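Local coordinates for protein MymaA.19257.a.B3 (Mycobacterium marinum, PDB 6Q10) that is of unknown function but, as the soluble LytR_C domain of a predicted membrane-anchored, secreted protein, probably acts at the mycobacterial cell envelope, at residues Q75-A88 with T98-L112. Sequence-based numbering, arbitrary orientation.
Sequences QGQIRFGTAGQATA and TELFNDGRADDSVDL. With EDO (1,2-ethanediol), chain B.
Arg79 and Asp111 are joined twice through their backbones, Arg79 N to Asp111 O and Asp111 N to Arg79 O, both 2.8 Å, an antiparallel hydrogen-bonded pair. On the other side of strand 76-80, strand 99-102 runs parallel: Ile78 N donates to Glu99 O (2.8 Å) and Phe101 N to Ile78 O (2.9 Å). The loop after Asn102 is tied down by Arg105, whose guanidinium lays one face over Arg79 O and Phe80 CA. Arg105 NE and NH2 take one oxygen each of Asp103, and Arg105 NH2 also bridges to Asp111 OD2, 2.9 Å away and well above that carboxylate's plane. Asp111 has a second cationic partner in Arg33. Where the parallel strands end, Asn102 ND2 donates to Thr82 OG1 (3.2 Å), which lies in the Asn102 amide plane.

Opposite the Arg79 side, Ile78 CG2 meets Val110 CG1 at 3.5 Å, while CB and CD1 lie against Leu100 CD2. CG of Phe80 stands between its backbone N and carbonyl carbon (chi1 55°), sliding the ring between Phe101 O and Ala88 CB, both offset toward its rim. Strands 76-80 and 99-102 with helix 85-94 form a beta-alpha-beta unit; the sheet turns a largely apolar face to that helix. On the other, Arg105 offsets the charges of Asp103 and Asp111 and probably holds loop 103-109 against strand 76-80.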
ATOM      1  N   GLN A  75      -7.579   8.692  -4.604  1.00 23.77           N
ATOM      2  CA  GLN A  75      -7.603   7.598  -3.628  1.00 22.09           C
ATOM      3  C   GLN A  75      -6.456   7.712  -2.639  1.00 23.13           C
ATOM      4  O   GLN A  75      -6.632   7.441  -1.445  1.00 23.25           O
ATOM      5  CB  GLN A  75      -7.496   6.231  -4.302  1.00 23.04           C
ATOM      6  CG  GLN A  75      -8.682   5.880  -5.149  1.00 26.47           C
ATOM      7  CD  GLN A  75      -9.954   5.603  -4.361  1.00 38.23           C
ATOM      8  OE1 GLN A  75      -9.991   4.733  -3.502  1.00 44.02           O
ATOM      9  NE2 GLN A  75     -11.011   6.347  -4.678  1.00 37.44           N
ATOM     10  N   GLY A  76      -5.260   8.038  -3.115  1.00 20.71           N
ATOM     11  CA  GLY A  76      -4.129   8.186  -2.218  1.00 20.89           C
ATOM     12  C   GLY A  76      -2.825   7.850  -2.906  1.00 19.86           C
ATOM     13  O   GLY A  76      -2.741   7.781  -4.116  1.00 21.09           O
ATOM     14  N   GLN A  77      -1.785   7.663  -2.095  1.00 19.00           N
ATOM     15  CA  GLN A  77      -0.438   7.425  -2.606  1.00 18.53           C
ATOM     16  C   GLN A  77       0.219   6.340  -1.781  1.00 20.70           C
ATOM     17  O   GLN A  77      -0.126   6.145  -0.615  1.00 20.80           O
ATOM     18  CB  GLN A  77       0.457   8.682  -2.526  1.00 19.19           C
ATOM     19  CG  GLN A  77      -0.100   9.817  -3.302  1.00 23.64           C
ATOM     20  CD  GLN A  77       0.668  11.102  -3.100  1.00 23.68           C
ATOM     21  OE1 GLN A  77       1.375  11.284  -2.097  1.00 23.86           O
ATOM     22  NE2 GLN A  77       0.524  12.015  -4.065  1.00 26.13           N
ATOM     23  N   ILE A  78       1.163   5.629  -2.385  1.00 16.21           N
ATOM     24  CA  ILE A  78       2.069   4.766  -1.638  1.00 16.32           C
ATOM     25  C   ILE A  78       3.472   5.295  -1.876  1.00 17.85           C
ATOM     26  O   ILE A  78       3.910   5.387  -3.029  1.00 19.70           O
ATOM     27  CB  ILE A  78       1.949   3.298  -2.059  1.00 15.82           C
ATOM     28  CG1 ILE A  78       0.522   2.805  -1.825  1.00 18.69           C
ATOM     29  CG2 ILE A  78       2.928   2.420  -1.244  1.00 20.19           C
ATOM     30  CD1 ILE A  78       0.257   1.409  -2.428  1.00 19.92           C
ATOM     31  N   ARG A  79       4.140   5.710  -0.801  1.00 16.43           N
ATOM     32  CA  ARG A  79       5.452   6.353  -0.882  1.00 16.25           C
ATOM     33  C   ARG A  79       6.487   5.432  -0.248  1.00 18.94           C
ATOM     34  O   ARG A  79       6.257   4.888   0.840  1.00 20.45           O
ATOM     35  CB  ARG A  79       5.456   7.701  -0.175  1.00 20.67           C
ATOM     36  CG  ARG A  79       4.385   8.691  -0.615  1.00 22.18           C
ATOM     37  CD  ARG A  79       4.463   9.913   0.281  1.00 21.00           C
ATOM     38  NE  ARG A  79       3.357  10.827  -0.009  1.00 22.96           N
ATOM     39  CZ  ARG A  79       2.865  11.705   0.850  1.00 22.97           C
ATOM     40  NH1 ARG A  79       3.382  11.807   2.073  1.00 22.68           N
ATOM     41  NH2 ARG A  79       1.841  12.488   0.492  1.00 23.54           N
ATOM     42  N   PHE A  80       7.618   5.256  -0.923  1.00 17.79           N
ATOM     43  CA  PHE A  80       8.595   4.259  -0.480  1.00 18.11           C
ATOM     44  C   PHE A  80       9.939   4.587  -1.100  1.00 22.01           C
ATOM     45  O   PHE A  80      10.042   5.386  -2.033  1.00 23.14           O
ATOM     46  CB  PHE A  80       8.167   2.842  -0.897  1.00 17.97           C
ATOM     47  CG  PHE A  80       7.911   2.719  -2.370  1.00 19.70           C
ATOM     48  CD1 PHE A  80       8.881   2.232  -3.223  1.00 22.43           C
ATOM     49  CD2 PHE A  80       6.688   3.096  -2.901  1.00 18.80           C
ATOM     50  CE1 PHE A  80       8.644   2.131  -4.581  1.00 24.16           C
ATOM     51  CE2 PHE A  80       6.446   2.989  -4.264  1.00 24.14           C
ATOM     52  CZ  PHE A  80       7.433   2.516  -5.100  1.00 21.72           C
ATOM     53  N   GLY A  81      10.977   3.949  -0.571  1.00 22.50           N
ATOM     54  CA  GLY A  81      12.273   3.928  -1.204  1.00 25.53           C
ATOM     55  C   GLY A  81      12.531   2.547  -1.792  1.00 24.41           C
ATOM     56  O   GLY A  81      11.784   1.602  -1.568  1.00 22.37           O
ATOM     57  N   THR A  82      13.672   2.429  -2.473  1.00 28.48           N
ATOM     58  CA  THR A  82      13.946   1.182  -3.169  1.00 29.28           C
ATOM     59  C   THR A  82      13.953  -0.005  -2.208  1.00 27.39           C
ATOM     60  O   THR A  82      13.447  -1.087  -2.547  1.00 30.81           O
ATOM     61  CB  THR A  82      15.263   1.301  -3.918  1.00 38.13           C
ATOM     62  OG1 THR A  82      15.143   2.363  -4.878  1.00 35.66           O
ATOM     63  CG2 THR A  82      15.567  -0.004  -4.638  1.00 35.65           C
ATOM     64  N   ALA A  83      14.493   0.175  -0.999  1.00 30.03           N
ATOM     65  CA  ALA A  83      14.497  -0.921  -0.032  1.00 28.08           C
ATOM     66  C   ALA A  83      13.099  -1.343   0.385  1.00 32.08           C
ATOM     67  O   ALA A  83      12.925  -2.451   0.903  1.00 32.78           O
ATOM     68  CB  ALA A  83      15.289  -0.537   1.226  1.00 28.50           C
ATOM     69  N   GLY A  84      12.107  -0.486   0.201  1.00 26.12           N
ATOM     70  CA  GLY A  84      10.776  -0.799   0.648  1.00 23.14           C
ATOM     71  C   GLY A  84       9.859  -1.224  -0.473  1.00 22.96           C
ATOM     72  O   GLY A  84       8.647  -1.317  -0.246  1.00 21.25           O
ATOM     73  N   GLN A  85      10.400  -1.504  -1.661  1.00 21.13           N
ATOM     74  CA  GLN A  85       9.510  -1.710  -2.800  1.00 19.36           C
ATOM     75  C   GLN A  85       8.650  -2.962  -2.638  1.00 19.42           C
ATOM     76  O   GLN A  85       7.498  -2.970  -3.085  1.00 22.51           O
ATOM     77  CB  GLN A  85      10.296  -1.738  -4.117  1.00 26.52           C
ATOM     78  CG  GLN A  85      11.197  -2.921  -4.350  1.00 45.06           C
ATOM     79  CD  GLN A  85      11.839  -2.868  -5.731  1.00 53.15           C
ATOM     80  OE1 GLN A  85      11.845  -1.818  -6.385  1.00 51.92           O
ATOM     81  NE2 GLN A  85      12.365  -4.001  -6.187  1.00 53.91           N
ATOM     82  N   ALA A  86       9.165  -4.030  -2.009  1.00 21.04           N
ATOM     83  CA  ALA A  86       8.315  -5.211  -1.835  1.00 21.71           C
ATOM     84  C   ALA A  86       7.193  -4.951  -0.844  1.00 21.50           C
ATOM     85  O   ALA A  86       6.079  -5.458  -1.025  1.00 19.97           O
ATOM     86  CB  ALA A  86       9.142  -6.418  -1.388  1.00 26.25           C
ATOM     87  N   THR A  87       7.451  -4.165   0.207  1.00 19.02           N
ATOM     88  CA  THR A  87       6.364  -3.772   1.077  1.00 18.86           C
ATOM     89  C   THR A  87       5.341  -2.940   0.329  1.00 18.45           C
ATOM     90  O   THR A  87       4.129  -3.146   0.476  1.00 17.80           O
ATOM     91  CB  THR A  87       6.917  -3.005   2.267  1.00 18.57           C
ATOM     92  OG1 THR A  87       7.694  -3.921   3.054  1.00 22.31           O
ATOM     93  CG2 THR A  87       5.782  -2.458   3.107  1.00 19.27           C
ATOM     94  N   ALA A  88       5.809  -2.003  -0.487  1.00 18.14           N
ATOM     95  CA  ALA A  88       4.867  -1.194  -1.247  1.00 16.19           C
ATOM     96  C   ALA A  88       4.021  -2.066  -2.170  1.00 17.78           C
ATOM     97  O   ALA A  88       2.826  -1.814  -2.347  1.00 17.22           O
ATOM     98  CB  ALA A  88       5.621  -0.137  -2.052  1.00 19.11           C
ATOM     99  N   THR A  98      -4.174   3.617  -5.712  1.00 20.18           N
ATOM    100  CA  THR A  98      -3.277   4.680  -5.277  1.00 18.47           C
ATOM    101  C   THR A  98      -2.140   4.871  -6.286  1.00 26.94           C
ATOM    102  O   THR A  98      -1.860   3.999  -7.116  1.00 25.78           O
ATOM    103  CB  THR A  98      -2.706   4.379  -3.897  1.00 21.15           C
ATOM    104  OG1 THR A  98      -2.044   3.110  -3.926  1.00 22.78           O
ATOM    105  CG2 THR A  98      -3.816   4.392  -2.837  1.00 20.18           C
ATOM    106  N   GLU A  99      -1.517   6.053  -6.229  1.00 22.56           N
ATOM    107  CA  GLU A  99      -0.368   6.401  -7.058  1.00 21.43           C
ATOM    108  C   GLU A  99       0.904   6.031  -6.307  1.00 21.91           C
ATOM    109  O   GLU A  99       1.012   6.269  -5.099  1.00 21.76           O
ATOM    110  CB  GLU A  99      -0.363   7.898  -7.389  1.00 24.77           C
ATOM    111  CG  GLU A  99      -1.619   8.317  -8.108  1.00 32.11           C
ATOM    112  CD  GLU A  99      -1.433   9.610  -8.856  1.00 48.92           C
ATOM    113  OE1 GLU A  99      -0.492  10.358  -8.520  1.00 50.50           O
ATOM    114  OE2 GLU A  99      -2.222   9.864  -9.795  1.00 55.45           O
ATOM    115  N   LEU A 100       1.870   5.464  -7.032  1.00 19.83           N
ATOM    116  CA  LEU A 100       3.129   4.983  -6.451  1.00 20.63           C
ATOM    117  C   LEU A 100       4.243   6.003  -6.644  1.00 18.78           C
ATOM    118  O   LEU A 100       4.502   6.419  -7.776  1.00 21.33           O
ATOM    119  CB  LEU A 100       3.552   3.675  -7.132  1.00 19.78           C
ATOM    120  CG  LEU A 100       2.517   2.556  -7.138  1.00 21.05           C
ATOM    121  CD1 LEU A 100       2.975   1.429  -8.061  1.00 22.59           C
ATOM    122  CD2 LEU A 100       2.307   2.066  -5.729  1.00 24.30           C
ATOM    123  N   PHE A 101       4.966   6.324  -5.552  1.00 19.00           N
ATOM    124  CA  PHE A 101       6.098   7.246  -5.606  1.00 19.94           C
ATOM    125  C   PHE A 101       7.298   6.661  -4.881  1.00 20.88           C
ATOM    126  O   PHE A 101       7.194   6.305  -3.707  1.00 19.99           O
ATOM    127  CB  PHE A 101       5.726   8.593  -4.975  1.00 20.70           C
ATOM    128  CG  PHE A 101       4.793   9.395  -5.836  1.00 21.02           C
ATOM    129  CD1 PHE A 101       5.277  10.192  -6.860  1.00 27.30           C
ATOM    130  CD2 PHE A 101       3.420   9.285  -5.648  1.00 23.99           C
ATOM    131  CE1 PHE A 101       4.407  10.912  -7.654  1.00 29.09           C
ATOM    132  CE2 PHE A 101       2.550  10.021  -6.444  1.00 25.57           C
ATOM    133  CZ  PHE A 101       3.051  10.804  -7.452  1.00 29.13           C
ATOM    134  N   ASN A 102       8.447   6.639  -5.558  1.00 19.99           N
ATOM    135  CA  ASN A 102       9.716   6.329  -4.904  1.00 23.62           C
ATOM    136  C   ASN A 102      10.346   7.655  -4.505  1.00 22.41           C
ATOM    137  O   ASN A 102      10.797   8.419  -5.366  1.00 24.95           O
ATOM    138  CB  ASN A 102      10.626   5.531  -5.834  1.00 23.87           C
ATOM    139  CG  ASN A 102      11.924   5.116  -5.165  1.00 28.66           C
ATOM    140  OD1 ASN A 102      12.465   5.847  -4.350  1.00 28.05           O
ATOM    141  ND2 ASN A 102      12.432   3.928  -5.518  1.00 29.08           N
ATOM    142  N   ASP A 103      10.335   7.953  -3.213  1.00 22.79           N
ATOM    143  CA  ASP A 103      10.782   9.257  -2.741  1.00 23.69           C
ATOM    144  C   ASP A 103      12.233   9.238  -2.294  1.00 28.70           C
ATOM    145  O   ASP A 103      12.711  10.226  -1.747  1.00 29.79           O
ATOM    146  CB  ASP A 103       9.852   9.783  -1.638  1.00 24.68           C
ATOM    147  CG  ASP A 103       9.940   8.997  -0.329  1.00 26.81           C
ATOM    148  OD1 ASP A 103      10.699   8.001  -0.217  1.00 24.11           O
ATOM    149  OD2 ASP A 103       9.233   9.409   0.612  1.00 31.30           O
ATOM    150  N   GLY A 104      12.949   8.159  -2.568  1.00 24.80           N
ATOM    151  CA  GLY A 104      14.370   8.136  -2.353  1.00 28.36           C
ATOM    152  C   GLY A 104      14.786   7.880  -0.928  1.00 27.38           C
ATOM    153  O   GLY A 104      15.980   7.984  -0.630  1.00 29.19           O
ATOM    154  N   ARG A 105      13.851   7.557  -0.042  1.00 24.22           N
ATOM    155  CA  ARG A 105      14.235   7.297   1.342  1.00 24.50           C
ATOM    156  C   ARG A 105      15.160   6.084   1.422  1.00 26.15           C
ATOM    157  O   ARG A 105      15.098   5.171   0.590  1.00 29.15           O
ATOM    158  CB  ARG A 105      12.997   7.083   2.218  1.00 23.53           C
ATOM    159  CG  ARG A 105      12.278   5.732   1.969  1.00 23.37           C
ATOM    160  CD  ARG A 105      11.018   5.621   2.794  1.00 24.63           C
ATOM    161  NE  ARG A 105      10.010   6.566   2.320  1.00 23.47           N
ATOM    162  CZ  ARG A 105       8.830   6.729   2.901  1.00 25.57           C
ATOM    163  NH1 ARG A 105       8.521   6.021   3.982  1.00 23.12           N
ATOM    164  NH2 ARG A 105       7.990   7.646   2.436  1.00 24.41           N
ATOM    165  N   ALA A 106      15.997   6.064   2.466  1.00 28.94           N
ATOM    166  CA  ALA A 106      17.040   5.053   2.573  1.00 33.27           C
ATOM    167  C   ALA A 106      16.603   3.817   3.342  1.00 35.67           C
ATOM    168  O   ALA A 106      17.278   2.787   3.248  1.00 41.14           O
ATOM    169  CB  ALA A 106      18.297   5.633   3.231  1.00 33.52           C
ATOM    170  N   ASP A 107      15.498   3.880   4.086  1.00 28.88           N
ATOM    171  CA  ASP A 107      15.051   2.732   4.865  1.00 29.61           C
ATOM    172  C   ASP A 107      13.932   1.996   4.132  1.00 28.73           C
ATOM    173  O   ASP A 107      13.555   2.333   3.006  1.00 27.93           O
ATOM    174  CB  ASP A 107      14.631   3.169   6.274  1.00 31.74           C
ATOM    175  CG  ASP A 107      13.309   3.952   6.321  1.00 35.93           C
ATOM    176  OD1 ASP A 107      12.518   3.924   5.382  1.00 36.66           O
ATOM    177  OD2 ASP A 107      13.040   4.597   7.355  1.00 46.45           O
ATOM    178  N   ASP A 108      13.381   0.975   4.781  1.00 24.64           N
ATOM    179  CA  ASP A 108      12.404   0.112   4.139  1.00 26.07           C
ATOM    180  C   ASP A 108      10.968   0.453   4.525  1.00 25.56           C
ATOM    181  O   ASP A 108      10.059  -0.342   4.262  1.00 26.19           O
ATOM    182  CB  ASP A 108      12.723  -1.358   4.458  1.00 30.69           C
ATOM    183  CG  ASP A 108      12.738  -1.648   5.937  1.00 37.02           C
ATOM    184  OD1 ASP A 108      12.514  -0.736   6.757  1.00 39.87           O
ATOM    185  OD2 ASP A 108      12.994  -2.812   6.300  1.00 42.84           O
ATOM    186  N   SER A 109      10.748   1.613   5.136  1.00 24.61           N
ATOM    187  CA  SER A 109       9.405   1.986   5.526  1.00 24.93           C
ATOM    188  C   SER A 109       8.611   2.402   4.298  1.00 23.33           C
ATOM    189  O   SER A 109       9.159   2.840   3.275  1.00 22.88           O
ATOM    190  CB  SER A 109       9.430   3.138   6.522  1.00 23.06           C
ATOM    191  OG  SER A 109       9.945   4.321   5.915  1.00 25.85           O
ATOM    192  N   VAL A 110       7.296   2.272   4.420  1.00 20.18           N
ATOM    193  CA  VAL A 110       6.375   2.631   3.350  1.00 17.53           C
ATOM    194  C   VAL A 110       5.218   3.426   3.941  1.00 20.79           C
ATOM    195  O   VAL A 110       4.667   3.045   4.984  1.00 21.73           O
ATOM    196  CB  VAL A 110       5.867   1.352   2.669  1.00 21.19           C
ATOM    197  CG1 VAL A 110       4.771   1.701   1.669  1.00 18.95           C
ATOM    198  CG2 VAL A 110       7.041   0.626   1.986  1.00 20.62           C
ATOM    199  N   ASP A 111       4.845   4.532   3.282  1.00 19.55           N
ATOM    200  CA  ASP A 111       3.696   5.322   3.706  1.00 19.68           C
ATOM    201  C   ASP A 111       2.518   5.051   2.775  1.00 19.13           C
ATOM    202  O   ASP A 111       2.636   5.258   1.568  1.00 22.29           O
ATOM    203  CB  ASP A 111       4.027   6.810   3.688  1.00 18.54           C
ATOM    204  CG  ASP A 111       5.219   7.173   4.585  1.00 24.40           C
ATOM    205  OD1 ASP A 111       5.481   6.439   5.549  1.00 27.03           O
ATOM    206  OD2 ASP A 111       5.893   8.186   4.320  1.00 26.91           O
ATOM    207  N   LEU A 112       1.380   4.623   3.343  1.00 18.74           N
ATOM    208  CA  LEU A 112       0.102   4.558   2.641  1.00 16.50           C
ATOM    209  C   LEU A 112      -0.639   5.840   2.989  1.00 16.85           C
ATOM    210  O   LEU A 112      -0.985   6.063   4.153  1.00 19.51           O
ATOM    211  CB  LEU A 112      -0.702   3.330   3.060  1.00 18.01           C
ATOM    212  CG  LEU A 112      -2.133   3.332   2.540  1.00 16.98           C
ATOM    213  CD1 LEU A 112      -2.191   3.348   0.997  1.00 19.31           C
ATOM    214  CD2 LEU A 112      -2.831   2.086   3.120  1.00 20.60           C
TER
HETATM  215  C1  EDO B 401       1.186   3.933 -10.621  1.00 35.18           C
HETATM  216  O1  EDO B 401       1.846   4.968  -9.863  1.00 25.18           O
HETATM  217  C2  EDO B 401      -0.297   3.861 -10.284  1.00 40.47           C
HETATM  218  O2  EDO B 401      -0.917   5.131 -10.511  1.00 42.77           O
HETATM  219  O   HOH W   1      -1.185  11.282  -6.263  1.00 43.06           O
HETATM  220  O   HOH W   2       5.646  10.661   3.405  1.00 26.70           O
HETATM  221  O   HOH W   3      11.080   2.229   1.660  1.00 21.94           O
HETATM  222  O   HOH W   4      15.543   4.778  -2.269  1.00 32.56           O
HETATM  223  O   HOH W   5      15.472   2.551   0.352  1.00 31.20           O
HETATM  224  O   HOH W   6       8.865  -2.569   5.026  1.00 22.05           O